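Local structure of Box C/D snoRNA protein 1 (Saccharomyces cerevisiae, 6THL) at residues V45-C50 and I166-T171; D73-G78 and K149-L154; K122-T127 and L141-I146. The protein is required for the accumulation of box C/D snoRNAs, which is involved in snoRNA processing, transport to the nucleolus and ribosome biogenesis. One frame throughout, in Å; residues are numbered along the deposited sequence.

From the N terminus, strand 40-49 comes first, and its pairing with strand 165-169 in interaction 1 closes a loop of more than a hundred residues that holds the other two contacts. Within it, interaction 2 joins the loop after strand 62-70 to the start of helix 151-155. Interaction 3, a pairing between strands 122-126 and 140-143, is nested in turn inside interaction 2. Strand 165-169 lies between strands 40-49 and 122-126, which makes interactions 1 and 3 parts of one mixed sheet. Leu75 of interaction 2 packs on Trp47 and Ile166 of interaction 1 and on Phe123 and Ile146 of interaction 3, joining all three through one apolar core.

Interaction 1 of 3, residues V45-C50 and I166-T171; sequences VEWILC and IFVAMT
Two parallel strands, 45-49 and 166-169, pair here in the interior of the mixed sheet of the BCD1 domain, which this chain holds, with strand 62-70 on the far flank of the first and strand 122-126 on that of the second. The pairing uses the regular parallel pattern, in which Ile48 gives its N-H to Ile166 O and takes that of Val168 on its own O (2.9 Å from Val168 N). Glu46 O, at 2.8 Å from Ile166 N, and Cys50 N, at 2.7 Å from Val168 O, extend the pattern to both ends. Trp47, Ile166, Leu49 and Val168 share one face of the sheet. Val168 CG2 meets the edge of the indole at Trp47 CE3, while Val168 CB lies 3.6 Å from Leu49 CD2; Ile166 CG2 approaches Trp47 CZ3 obliquely. Beyond them, Phe123 and helix 81-90 continue this apolar layer. On the other face Ile48 and Phe167 run side by side. Ile48 has CG1 beside its backbone N (chi1 -68°) and CG2 anti to it, which sets Ile48 CG2 3.8 Å from Phe167 CD2 and CD1 near Phe167 CE2 and CZ, and the ring of Tyr179 meets that of Phe167 as well. An alanine in place of Phe167 would probably leave both branches of Ile48 without their aromatic neighbour and open a gap beside Tyr179. Further along, the Cys50 sulfur comes to the edge of the same phenyl ring, with SG 4.1 Å from Phe167 CD2.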
ATOM      1  N   VAL B  45     -17.792   1.277  -8.181  1.00 49.29           N
ATOM      2  CA  VAL B  45     -17.073   0.926  -9.384  1.00 52.84           C
ATOM      3  C   VAL B  45     -15.598   1.333  -9.226  1.00 56.24           C
ATOM      4  O   VAL B  45     -15.275   2.287  -8.514  1.00 52.55           O
ATOM      5  CB  VAL B  45     -17.718   1.506 -10.689  1.00 51.06           C
ATOM      6  CG1 VAL B  45     -19.227   1.317 -10.708  1.00 50.92           C
ATOM      7  CG2 VAL B  45     -17.377   2.962 -10.892  1.00 51.15           C
ATOM      8  N   GLU B  46     -14.709   0.595  -9.892  1.00 56.78           N
ATOM      9  CA  GLU B  46     -13.297   0.978  -9.978  1.00 54.56           C
ATOM     10  C   GLU B  46     -12.979   1.735 -11.296  1.00 52.15           C
ATOM     11  O   GLU B  46     -12.923   1.163 -12.388  1.00 52.09           O
ATOM     12  CB  GLU B  46     -12.394  -0.255  -9.822  1.00 49.62           C
ATOM     13  CG  GLU B  46     -10.928   0.096  -9.977  1.00 42.80           C
ATOM     14  CD  GLU B  46     -10.042  -1.103  -9.958  1.00 42.20           C
ATOM     15  OE1 GLU B  46      -8.836  -0.881  -9.752  1.00 41.78           O
ATOM     16  OE2 GLU B  46     -10.536  -2.245 -10.135  1.00 40.14           O
ATOM     17  N   TRP B  47     -12.778   3.033 -11.184  1.00 49.71           N
ATOM     18  CA  TRP B  47     -12.449   3.832 -12.340  1.00 49.83           C
ATOM     19  C   TRP B  47     -10.969   3.678 -12.596  1.00 50.62           C
ATOM     20  O   TRP B  47     -10.174   3.796 -11.688  1.00 48.43           O
ATOM     21  CB  TRP B  47     -12.795   5.306 -12.104  1.00 49.45           C
ATOM     22  CG  TRP B  47     -14.238   5.534 -11.987  1.00 51.14           C
ATOM     23  CD1 TRP B  47     -14.950   5.678 -10.850  1.00 51.79           C
ATOM     24  CD2 TRP B  47     -15.170   5.615 -13.062  1.00 55.31           C
ATOM     25  NE1 TRP B  47     -16.283   5.855 -11.148  1.00 51.55           N
ATOM     26  CE2 TRP B  47     -16.435   5.816 -12.503  1.00 51.51           C
ATOM     27  CE3 TRP B  47     -15.050   5.538 -14.456  1.00 63.57           C
ATOM     28  CZ2 TRP B  47     -17.573   5.954 -13.277  1.00 59.18           C
ATOM     29  CZ3 TRP B  47     -16.196   5.662 -15.233  1.00 64.11           C
ATOM     30  CH2 TRP B  47     -17.435   5.872 -14.642  1.00 62.80           C
ATOM     31  N   ILE B  48     -10.605   3.379 -13.833  1.00 54.52           N
ATOM     32  CA  ILE B  48      -9.213   3.410 -14.253  1.00 52.40           C
ATOM     33  C   ILE B  48      -9.119   4.300 -15.484  1.00 56.12           C
ATOM     34  O   ILE B  48      -9.621   3.950 -16.552  1.00 56.27           O
ATOM     35  CB  ILE B  48      -8.695   2.008 -14.597  1.00 49.50           C
ATOM     36  CG1 ILE B  48      -8.609   1.143 -13.334  1.00 48.13           C
ATOM     37  CG2 ILE B  48      -7.332   2.108 -15.244  1.00 47.45           C
ATOM     38  CD1 ILE B  48      -8.551  -0.333 -13.605  1.00 45.93           C
ATOM     39  N   LEU B  49      -8.481   5.455 -15.311  1.00 58.89           N
ATOM     40  CA  LEU B  49      -8.302   6.446 -16.366  1.00 52.86           C
ATOM     41  C   LEU B  49      -6.982   6.211 -17.052  1.00 53.18           C
ATOM     42  O   LEU B  49      -5.934   6.217 -16.391  1.00 49.13           O
ATOM     43  CB  LEU B  49      -8.306   7.853 -15.758  1.00 49.45           C
ATOM     44  CG  LEU B  49      -9.551   8.175 -14.925  1.00 46.24           C
ATOM     45  CD1 LEU B  49      -9.618   9.668 -14.676  1.00 49.16           C
ATOM     46  CD2 LEU B  49     -10.849   7.722 -15.561  1.00 41.93           C
ATOM     47  N   CYS B  50      -7.038   5.990 -18.367  1.00 56.19           N
ATOM     48  CA  CYS B  50      -5.834   5.839 -19.187  1.00 55.03           C
ATOM     49  C   CYS B  50      -5.587   7.125 -19.967  1.00 57.70           C
ATOM     50  O   CYS B  50      -6.369   7.506 -20.863  1.00 66.44           O
ATOM     51  CB  CYS B  50      -5.941   4.655 -20.131  1.00 52.65           C
ATOM     52  SG  CYS B  50      -6.787   3.211 -19.451  1.00 56.82           S
ATOM     53  N   ILE B 166     -13.783  -0.146 -14.687  1.00 50.72           N
ATOM     54  CA  ILE B 166     -14.204   0.580 -15.873  1.00 49.54           C
ATOM     55  C   ILE B 166     -13.103   1.471 -16.375  1.00 47.39           C
ATOM     56  O   ILE B 166     -12.786   2.476 -15.742  1.00 48.98           O
ATOM     57  CB  ILE B 166     -15.422   1.503 -15.635  1.00 59.52           C
ATOM     58  CG1 ILE B 166     -16.593   0.785 -14.951  1.00 57.97           C
ATOM     59  CG2 ILE B 166     -15.874   2.110 -16.964  1.00 62.58           C
ATOM     60  CD1 ILE B 166     -17.317  -0.204 -15.826  1.00 59.59           C
ATOM     61  N   PHE B 167     -12.559   1.099 -17.537  1.00 47.32           N
ATOM     62  CA  PHE B 167     -11.418   1.745 -18.164  1.00 44.00           C
ATOM     63  C   PHE B 167     -11.913   2.875 -19.035  1.00 47.55           C
ATOM     64  O   PHE B 167     -12.985   2.770 -19.663  1.00 51.42           O
ATOM     65  CB  PHE B 167     -10.651   0.774 -19.077  1.00 44.36           C
ATOM     66  CG  PHE B 167      -9.952  -0.336 -18.357  1.00 39.32           C
ATOM     67  CD1 PHE B 167     -10.621  -1.512 -18.070  1.00 34.28           C
ATOM     68  CD2 PHE B 167      -8.612  -0.220 -18.014  1.00 40.08           C
ATOM     69  CE1 PHE B 167      -9.994  -2.549 -17.419  1.00 33.56           C
ATOM     70  CE2 PHE B 167      -7.986  -1.257 -17.342  1.00 40.01           C
ATOM     71  CZ  PHE B 167      -8.687  -2.431 -17.040  1.00 35.59           C
ATOM     72  N   VAL B 168     -11.091   3.926 -19.091  1.00 46.72           N
ATOM     73  CA  VAL B 168     -11.393   5.165 -19.764  1.00 47.94           C
ATOM     74  C   VAL B 168     -10.142   5.534 -20.567  1.00 52.61           C
ATOM     75  O   VAL B 168      -9.029   5.488 -20.056  1.00 63.77           O
ATOM     76  CB  VAL B 168     -11.778   6.273 -18.742  1.00 45.35           C
ATOM     77  CG1 VAL B 168     -12.197   7.554 -19.444  1.00 51.86           C
ATOM     78  CG2 VAL B 168     -12.947   5.848 -17.893  1.00 44.80           C
ATOM     79  N   ALA B 169     -10.312   5.865 -21.837  1.00 55.19           N
ATOM     80  CA  ALA B 169      -9.187   6.267 -22.672  1.00 54.17           C
ATOM     81  C   ALA B 169      -9.697   6.878 -23.974  1.00 58.63           C
ATOM     82  O   ALA B 169     -10.813   6.564 -24.430  1.00 49.32           O
ATOM     83  CB  ALA B 169      -8.319   5.071 -22.970  1.00 53.74           C
ATOM     84  N   MET B 170      -8.894   7.764 -24.564  1.00 69.47           N
ATOM     85  CA  MET B 170      -9.273   8.360 -25.855  1.00 84.33           C
ATOM     86  C   MET B 170      -9.192   7.325 -26.975  1.00 82.95           C
ATOM     87  O   MET B 170     -10.109   7.243 -27.815  1.00 77.89           O
ATOM     88  CB  MET B 170      -8.453   9.626 -26.203  1.00 92.82           C
ATOM     89  CG  MET B 170      -9.145  10.958 -25.855  1.00 95.90           C
ATOM     90  SD  MET B 170     -10.936  11.045 -26.178  1.00100.83           S
ATOM     91  CE  MET B 170     -10.971  11.325 -27.945  1.00110.74           C
ATOM     92  N   THR B 171      -8.110   6.543 -26.959  1.00 80.52           N
ATOM     93  CA  THR B 171      -7.883   5.455 -27.917  1.00 79.17           C
ATOM     94  C   THR B 171      -7.472   4.154 -27.208  1.00 75.54           C
ATOM     95  O   THR B 171      -7.082   4.170 -26.048  1.00 71.67           O
ATOM     96  CB  THR B 171      -6.797   5.832 -28.964  1.00 78.49           C
ATOM     97  OG1 THR B 171      -5.480   5.749 -28.394  1.00 83.38           O
ATOM     98  CG2 THR B 171      -7.006   7.241 -29.489  1.00 75.99           C
TER

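Interaction 2 of 3, residues D73-G78 and K149-L154; sequences DFLVQG and KCIGEL
Asp73 O receives the N-H of Ile151 at 3.1 Å from Ile151 N in a nearly straight bond (168° at the hydrogen), with the donor tilted from the carbonyl plane. Cys150 CA also approaches this oxygen, at 3.5 Å, in a bent CA-H...O contact, and the Ile151 side chain passes close by with CG1 3.6 Å from Asp73 O. The carbonyl thus takes up an N-H from the first turn of a helix, where backbone N-H groups lack acceptors within the helix itself. Cys150 is the N-cap of this short, weakly bonded helix: its SG lies between the backbone N and the carbonyl carbon (chi1 67°), from where it accepts a weak capping bond from Glu153 N at 3.7 Å. The contact therefore joins the start of helix 151-155 to the loop between strand 62-70 and helix 81-90. A backbone bond between Gly152 and Glu71 adds to the link just upstream in that loop. On the buried side Leu75 and Ile151 cross at about a right angle, with Leu75 CD1 4.0 Å from Ile151 CG1. Having CG anti to the backbone N (chi1 -174°), Leu75 can bring CD1 to Ile151, while Leu75 CB lies 4.5 Å from Leu154 CD1, a looser contact. Ile146 lies against Leu75, and Leu144 against Leu154. On the more exposed side, the Phe74 ring turns its edge to the backbone of the other segment, with Lys149 O in the ring plane at 3.7 Å from Phe74 CD1.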
ATOM      1  N   ASP B  73     -28.668   4.913 -12.835  1.00 60.21           N
ATOM      2  CA  ASP B  73     -27.956   6.139 -13.183  1.00 63.60           C
ATOM      3  C   ASP B  73     -27.215   5.856 -14.453  1.00 67.16           C
ATOM      4  O   ASP B  73     -26.619   4.781 -14.589  1.00 64.56           O
ATOM      5  CB  ASP B  73     -26.863   6.482 -12.166  1.00 64.62           C
ATOM      6  CG  ASP B  73     -27.308   7.424 -11.076  1.00 63.62           C
ATOM      7  OD1 ASP B  73     -28.460   7.877 -11.045  1.00 57.19           O
ATOM      8  OD2 ASP B  73     -26.455   7.708 -10.211  1.00 82.60           O
ATOM      9  N   PHE B  74     -27.182   6.811 -15.371  1.00 73.09           N
ATOM     10  CA  PHE B  74     -26.276   6.663 -16.501  1.00 83.58           C
ATOM     11  C   PHE B  74     -24.860   6.588 -15.898  1.00 85.85           C
ATOM     12  O   PHE B  74     -24.661   7.045 -14.767  1.00 83.46           O
ATOM     13  CB  PHE B  74     -26.401   7.835 -17.477  1.00 85.87           C
ATOM     14  CG  PHE B  74     -27.762   7.979 -18.106  1.00 96.14           C
ATOM     15  CD1 PHE B  74     -28.398   6.876 -18.696  1.00 99.17           C
ATOM     16  CD2 PHE B  74     -28.390   9.240 -18.156  1.00 97.80           C
ATOM     17  CE1 PHE B  74     -29.637   7.025 -19.291  1.00101.14           C
ATOM     18  CE2 PHE B  74     -29.629   9.396 -18.752  1.00101.57           C
ATOM     19  CZ  PHE B  74     -30.253   8.286 -19.319  1.00113.41           C
ATOM     20  N   LEU B  75     -23.890   6.022 -16.625  1.00 81.08           N
ATOM     21  CA  LEU B  75     -22.516   5.864 -16.104  1.00 76.75           C
ATOM     22  C   LEU B  75     -21.767   7.176 -15.772  1.00 78.72           C
ATOM     23  O   LEU B  75     -21.115   7.288 -14.734  1.00 73.94           O
ATOM     24  CB  LEU B  75     -21.676   5.048 -17.073  1.00 77.64           C
ATOM     25  CG  LEU B  75     -20.270   4.708 -16.567  1.00 83.17           C
ATOM     26  CD1 LEU B  75     -20.327   3.750 -15.374  1.00 81.10           C
ATOM     27  CD2 LEU B  75     -19.404   4.145 -17.689  1.00 85.07           C
ATOM     28  N   VAL B  76     -21.828   8.160 -16.656  1.00 79.60           N
ATOM     29  CA  VAL B  76     -21.245   9.462 -16.347  1.00 82.02           C
ATOM     30  C   VAL B  76     -21.861  10.093 -15.087  1.00 85.45           C
ATOM     31  O   VAL B  76     -21.171  10.811 -14.370  1.00 83.21           O
ATOM     32  CB  VAL B  76     -21.363  10.459 -17.529  1.00 87.80           C
ATOM     33  CG1 VAL B  76     -20.445  10.036 -18.667  1.00 89.52           C
ATOM     34  CG2 VAL B  76     -22.812  10.609 -18.014  1.00 84.93           C
ATOM     35  N   GLN B  77     -23.153   9.846 -14.834  1.00 88.44           N
ATOM     36  CA  GLN B  77     -23.863  10.454 -13.690  1.00 93.81           C
ATOM     37  C   GLN B  77     -23.244  10.080 -12.337  1.00 83.81           C
ATOM     38  O   GLN B  77     -23.332  10.849 -11.381  1.00 70.28           O
ATOM     39  CB  GLN B  77     -25.352  10.053 -13.663  1.00100.55           C
ATOM     40  CG  GLN B  77     -26.254  10.727 -14.690  1.00102.02           C
ATOM     41  CD  GLN B  77     -27.727  10.333 -14.532  1.00108.95           C
ATOM     42  OE1 GLN B  77     -28.108   9.634 -13.589  1.00104.13           O
ATOM     43  NE2 GLN B  77     -28.561  10.786 -15.462  1.00119.61           N
ATOM     44  N   GLY B  78     -22.648   8.890 -12.269  1.00 82.86           N
ATOM     45  CA  GLY B  78     -22.071   8.359 -11.031  1.00 78.51           C
ATOM     46  C   GLY B  78     -20.560   8.280 -11.071  1.00 70.18           C
ATOM     47  O   GLY B  78     -19.974   7.326 -10.574  1.00 73.30           O
ATOM     48  N   LYS B 149     -27.841   3.488 -21.925  1.00 89.17           N
ATOM     49  CA  LYS B 149     -28.208   2.542 -20.830  1.00 87.45           C
ATOM     50  C   LYS B 149     -27.726   2.979 -19.433  1.00 79.69           C
ATOM     51  O   LYS B 149     -26.694   3.642 -19.285  1.00 82.64           O
ATOM     52  CB  LYS B 149     -27.636   1.138 -21.095  1.00 81.58           C
ATOM     53  CG  LYS B 149     -28.622   0.088 -21.603  1.00 75.34           C
ATOM     54  CD  LYS B 149     -27.853  -1.174 -21.984  1.00 76.53           C
ATOM     55  CE  LYS B 149     -28.503  -1.995 -23.087  1.00 68.56           C
ATOM     56  NZ  LYS B 149     -29.142  -3.200 -22.505  1.00 67.35           N
ATOM     57  N   CYS B 150     -28.474   2.575 -18.417  1.00 71.85           N
ATOM     58  CA  CYS B 150     -28.071   2.780 -17.034  1.00 73.93           C
ATOM     59  C   CYS B 150     -27.110   1.641 -16.610  1.00 69.22           C
ATOM     60  O   CYS B 150     -27.099   0.554 -17.219  1.00 60.32           O
ATOM     61  CB  CYS B 150     -29.304   2.873 -16.112  1.00 75.01           C
ATOM     62  SG  CYS B 150     -30.258   1.334 -15.954  1.00 83.90           S
ATOM     63  N   ILE B 151     -26.301   1.907 -15.578  1.00 64.08           N
ATOM     64  CA  ILE B 151     -25.285   0.948 -15.071  1.00 61.10           C
ATOM     65  C   ILE B 151     -25.888  -0.440 -14.874  1.00 57.50           C
ATOM     66  O   ILE B 151     -25.260  -1.450 -15.221  1.00 53.17           O
ATOM     67  CB  ILE B 151     -24.716   1.389 -13.702  1.00 60.86           C
ATOM     68  CG1 ILE B 151     -23.853   2.629 -13.861  1.00 61.75           C
ATOM     69  CG2 ILE B 151     -23.880   0.291 -13.059  1.00 63.14           C
ATOM     70  CD1 ILE B 151     -23.695   3.396 -12.571  1.00 63.62           C
ATOM     71  N   GLY B 152     -27.079  -0.462 -14.267  1.00 51.79           N
ATOM     72  CA  GLY B 152     -27.806  -1.679 -13.962  1.00 52.82           C
ATOM     73  C   GLY B 152     -28.086  -2.490 -15.207  1.00 58.12           C
ATOM     74  O   GLY B 152     -28.052  -3.724 -15.178  1.00 55.54           O
ATOM     75  N   GLU B 153     -28.360  -1.802 -16.312  1.00 63.98           N
ATOM     76  CA  GLU B 153     -28.598  -2.499 -17.563  1.00 68.51           C
ATOM     77  C   GLU B 153     -27.241  -2.844 -18.164  1.00 62.84           C
ATOM     78  O   GLU B 153     -26.992  -4.000 -18.483  1.00 59.53           O
ATOM     79  CB  GLU B 153     -29.506  -1.688 -18.512  1.00 75.94           C
ATOM     80  CG  GLU B 153     -30.916  -1.412 -17.975  1.00 73.47           C
ATOM     81  CD  GLU B 153     -31.880  -2.602 -18.073  1.00 74.15           C
ATOM     82  OE1 GLU B 153     -31.464  -3.775 -17.989  1.00 70.43           O
ATOM     83  OE2 GLU B 153     -33.097  -2.359 -18.212  1.00 78.71           O
ATOM     84  N   LEU B 154     -26.335  -1.871 -18.242  1.00 65.15           N
ATOM     85  CA  LEU B 154     -24.951  -2.150 -18.690  1.00 66.87           C
ATOM     86  C   LEU B 154     -24.303  -3.350 -17.995  1.00 67.29           C
ATOM     87  O   LEU B 154     -23.277  -3.839 -18.458  1.00 74.62           O
ATOM     88  CB  LEU B 154     -24.031  -0.950 -18.462  1.00 64.61           C
ATOM     89  CG  LEU B 154     -23.983   0.166 -19.502  1.00 74.37           C
ATOM     90  CD1 LEU B 154     -23.006   1.265 -19.070  1.00 74.15           C
ATOM     91  CD2 LEU B 154     -23.610  -0.375 -20.876  1.00 76.57           C
TER

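Interaction 3 of 3, residues K122-T127 and L141-I146; sequences KFYTKT and LVELAI
An antiparallel strand pair, 122-126 with 141-143, forms this part of the mixed sheet of the BCD1 domain, with strand 165-169 on the other side of 122-126. Thr125 and Val142 are its hydrogen-bonded pair: Val142 N lies 3.1 Å from Thr125 O, whereas the return bond from Thr125 N to Val142 O is weak. Beyond the non-hydrogen-bonded pair of Tyr124 and Glu143, Leu144 N gives a bond to Phe123 O, at 2.7 Å, nearly along the C=O axis. The chain then passes through an inverse gamma turn centred on Ala145, which brings Ile146 back to Phe123. Ile146 CD1 sits over one face of the Phe123 ring, 3.5 Å from Phe123 CD2, and Ile146 CG2 lies against Phe123 CB. Leu144 reaches towards the strand with both methyl branches: Leu144 CD1 meets Phe123 CB at 3.8 Å, and CD2 meets Thr125 CG2 at 3.6 Å. With OG1 anti to its backbone N (chi1 -163°), Thr125 turns its methyl group to Leu144 and Val142, and its hydroxyl is hydrogen-bonded to Thr165 O. On the other face, Glu143 crosses Tyr124 obliquely, Glu143 CB lying 3.8 Å from Tyr124 CD1, with the ring and carboxylate planes 44° apart. Glu143 OE2 lies against the aliphatic part of Lys122, nearest CG, and stays 4.7 Å from Lys122 NZ. At the opposite end Lys126 CB packs on Leu141 CD2, while Lys126 NZ forms a salt bridge with Asp137. Phe123, Thr125, Leu144 and Ile146 thus meet through carbon, whereas Lys122 and Glu143 touch through OE2 and the lysine's aliphatic chain; their opposite charges, not in contact, probably add a longer-range attraction.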
ATOM      1  N   LYS B 122     -14.008   6.597 -24.826  1.00 61.23           N
ATOM      2  CA  LYS B 122     -14.650   5.313 -24.824  1.00 64.05           C
ATOM      3  C   LYS B 122     -14.521   4.684 -23.408  1.00 70.50           C
ATOM      4  O   LYS B 122     -13.614   5.014 -22.624  1.00 69.89           O
ATOM      5  CB  LYS B 122     -14.043   4.425 -25.899  1.00 67.33           C
ATOM      6  CG  LYS B 122     -14.155   4.962 -27.325  1.00 73.96           C
ATOM      7  CD  LYS B 122     -13.182   4.223 -28.262  1.00 79.04           C
ATOM      8  CE  LYS B 122     -12.706   5.049 -29.453  1.00 75.33           C
ATOM      9  NZ  LYS B 122     -13.724   5.120 -30.531  1.00 76.10           N
ATOM     10  N   PHE B 123     -15.454   3.793 -23.086  1.00 64.77           N
ATOM     11  CA  PHE B 123     -15.519   3.194 -21.782  1.00 61.68           C
ATOM     12  C   PHE B 123     -15.570   1.714 -21.973  1.00 64.48           C
ATOM     13  O   PHE B 123     -16.437   1.191 -22.666  1.00 61.24           O
ATOM     14  CB  PHE B 123     -16.741   3.694 -21.023  1.00 61.38           C
ATOM     15  CG  PHE B 123     -16.606   5.116 -20.595  1.00 66.06           C
ATOM     16  CD1 PHE B 123     -16.332   5.440 -19.288  1.00 63.89           C
ATOM     17  CD2 PHE B 123     -16.672   6.137 -21.524  1.00 72.19           C
ATOM     18  CE1 PHE B 123     -16.176   6.756 -18.896  1.00 60.52           C
ATOM     19  CE2 PHE B 123     -16.509   7.455 -21.139  1.00 71.42           C
ATOM     20  CZ  PHE B 123     -16.257   7.761 -19.821  1.00 63.38           C
ATOM     21  N   TYR B 124     -14.620   1.041 -21.348  1.00 66.09           N
ATOM     22  CA  TYR B 124     -14.493  -0.375 -21.477  1.00 62.62           C
ATOM     23  C   TYR B 124     -14.603  -0.973 -20.081  1.00 61.02           C
ATOM     24  O   TYR B 124     -13.921  -0.515 -19.199  1.00 62.63           O
ATOM     25  CB  TYR B 124     -13.109  -0.651 -22.042  1.00 66.24           C
ATOM     26  CG  TYR B 124     -12.771   0.057 -23.343  1.00 68.77           C
ATOM     27  CD1 TYR B 124     -12.855  -0.612 -24.567  1.00 68.61           C
ATOM     28  CD2 TYR B 124     -12.337   1.378 -23.354  1.00 74.47           C
ATOM     29  CE1 TYR B 124     -12.531   0.017 -25.764  1.00 68.57           C
ATOM     30  CE2 TYR B 124     -12.008   2.016 -24.552  1.00 74.96           C
ATOM     31  CZ  TYR B 124     -12.115   1.329 -25.756  1.00 72.09           C
ATOM     32  OH  TYR B 124     -11.806   1.938 -26.952  1.00 68.04           O
ATOM     33  N   THR B 125     -15.474  -1.956 -19.864  1.00 59.46           N
ATOM     34  CA  THR B 125     -15.378  -2.829 -18.686  1.00 54.00           C
ATOM     35  C   THR B 125     -14.696  -4.094 -19.197  1.00 59.48           C
ATOM     36  O   THR B 125     -14.373  -4.209 -20.388  1.00 64.89           O
ATOM     37  CB  THR B 125     -16.762  -3.147 -18.042  1.00 53.00           C
ATOM     38  OG1 THR B 125     -16.590  -3.652 -16.710  1.00 47.21           O
ATOM     39  CG2 THR B 125     -17.543  -4.170 -18.841  1.00 52.90           C
ATOM     40  N   LYS B 126     -14.476  -5.055 -18.318  1.00 55.75           N
ATOM     41  CA  LYS B 126     -13.747  -6.234 -18.711  1.00 52.22           C
ATOM     42  C   LYS B 126     -14.713  -7.396 -18.744  1.00 55.30           C
ATOM     43  O   LYS B 126     -15.800  -7.307 -18.161  1.00 60.85           O
ATOM     44  CB  LYS B 126     -12.547  -6.431 -17.777  1.00 50.11           C
ATOM     45  CG  LYS B 126     -12.835  -7.132 -16.477  1.00 47.88           C
ATOM     46  CD  LYS B 126     -11.961  -6.590 -15.350  1.00 49.20           C
ATOM     47  CE  LYS B 126     -10.507  -6.943 -15.502  1.00 47.81           C
ATOM     48  NZ  LYS B 126      -9.710  -6.589 -14.284  1.00 48.82           N
ATOM     49  N   THR B 127     -14.352  -8.473 -19.443  1.00 56.65           N
ATOM     50  CA  THR B 127     -15.345  -9.518 -19.805  1.00 53.39           C
ATOM     51  C   THR B 127     -14.856 -10.890 -19.428  1.00 52.78           C
ATOM     52  O   THR B 127     -13.672 -11.139 -19.425  1.00 51.08           O
ATOM     53  CB  THR B 127     -15.701  -9.459 -21.316  1.00 54.00           C
ATOM     54  OG1 THR B 127     -17.048  -9.865 -21.514  1.00 53.69           O
ATOM     55  CG2 THR B 127     -14.750 -10.309 -22.219  1.00 55.79           C
ATOM     56  N   LEU B 141     -11.345  -7.017 -22.838  1.00 57.79           N
ATOM     57  CA  LEU B 141     -12.268  -5.919 -22.578  1.00 62.02           C
ATOM     58  C   LEU B 141     -13.356  -5.870 -23.640  1.00 67.25           C
ATOM     59  O   LEU B 141     -13.145  -6.312 -24.778  1.00 66.63           O
ATOM     60  CB  LEU B 141     -11.508  -4.593 -22.501  1.00 59.77           C
ATOM     61  CG  LEU B 141     -10.284  -4.682 -21.568  1.00 64.81           C
ATOM     62  CD1 LEU B 141      -9.492  -3.387 -21.634  1.00 70.53           C
ATOM     63  CD2 LEU B 141     -10.674  -5.018 -20.122  1.00 61.44           C
ATOM     64  N   VAL B 142     -14.532  -5.383 -23.224  1.00 69.78           N
ATOM     65  CA  VAL B 142     -15.620  -4.959 -24.124  1.00 60.52           C
ATOM     66  C   VAL B 142     -15.932  -3.486 -23.849  1.00 63.23           C
ATOM     67  O   VAL B 142     -16.254  -3.086 -22.728  1.00 66.92           O
ATOM     68  CB  VAL B 142     -16.920  -5.791 -23.987  1.00 56.39           C
ATOM     69  CG1 VAL B 142     -16.799  -7.115 -24.728  1.00 57.04           C
ATOM     70  CG2 VAL B 142     -17.305  -6.031 -22.531  1.00 52.61           C
ATOM     71  N   GLU B 143     -15.750  -2.673 -24.881  1.00 63.95           N
ATOM     72  CA  GLU B 143     -16.325  -1.330 -24.960  1.00 60.30           C
ATOM     73  C   GLU B 143     -17.805  -1.337 -24.607  1.00 57.04           C
ATOM     74  O   GLU B 143     -18.509  -2.261 -24.980  1.00 53.87           O
ATOM     75  CB  GLU B 143     -16.169  -0.851 -26.389  1.00 58.59           C
ATOM     76  CG  GLU B 143     -16.957   0.382 -26.747  1.00 58.64           C
ATOM     77  CD  GLU B 143     -16.240   1.160 -27.805  1.00 57.33           C
ATOM     78  OE1 GLU B 143     -15.442   0.529 -28.540  1.00 62.99           O
ATOM     79  OE2 GLU B 143     -16.455   2.380 -27.868  1.00 52.12           O
ATOM     80  N   LEU B 144     -18.292  -0.337 -23.881  1.00 58.22           N
ATOM     81  CA  LEU B 144     -19.723  -0.313 -23.623  1.00 61.99           C
ATOM     82  C   LEU B 144     -20.359   1.039 -23.847  1.00 66.10           C
ATOM     83  O   LEU B 144     -19.699   2.077 -23.795  1.00 65.27           O
ATOM     84  CB  LEU B 144     -20.092  -0.930 -22.277  1.00 58.69           C
ATOM     85  CG  LEU B 144     -19.204  -0.578 -21.116  1.00 55.98           C
ATOM     86  CD1 LEU B 144     -19.369   0.894 -20.826  1.00 59.20           C
ATOM     87  CD2 LEU B 144     -19.578  -1.436 -19.920  1.00 54.66           C
ATOM     88  N   ALA B 145     -21.664   0.969 -24.126  1.00 76.01           N
ATOM     89  CA  ALA B 145     -22.421   2.041 -24.753  1.00 78.42           C
ATOM     90  C   ALA B 145     -23.040   2.815 -23.635  1.00 75.66           C
ATOM     91  O   ALA B 145     -24.163   2.564 -23.237  1.00 79.97           O
ATOM     92  CB  ALA B 145     -23.482   1.455 -25.679  1.00 79.29           C
ATOM     93  N   ILE B 146     -22.272   3.750 -23.104  1.00 77.67           N
ATOM     94  CA  ILE B 146     -22.576   4.315 -21.803  1.00 80.12           C
ATOM     95  C   ILE B 146     -23.803   5.209 -21.858  1.00 80.13           C
ATOM     96  O   ILE B 146     -24.530   5.312 -20.873  1.00 85.54           O
ATOM     97  CB  ILE B 146     -21.371   5.082 -21.236  1.00 89.26           C
ATOM     98  CG1 ILE B 146     -21.258   6.493 -21.847  1.00 95.36           C
ATOM     99  CG2 ILE B 146     -20.096   4.272 -21.461  1.00 91.77           C
ATOM    100  CD1 ILE B 146     -19.978   7.220 -21.481  1.00 96.49           C
TER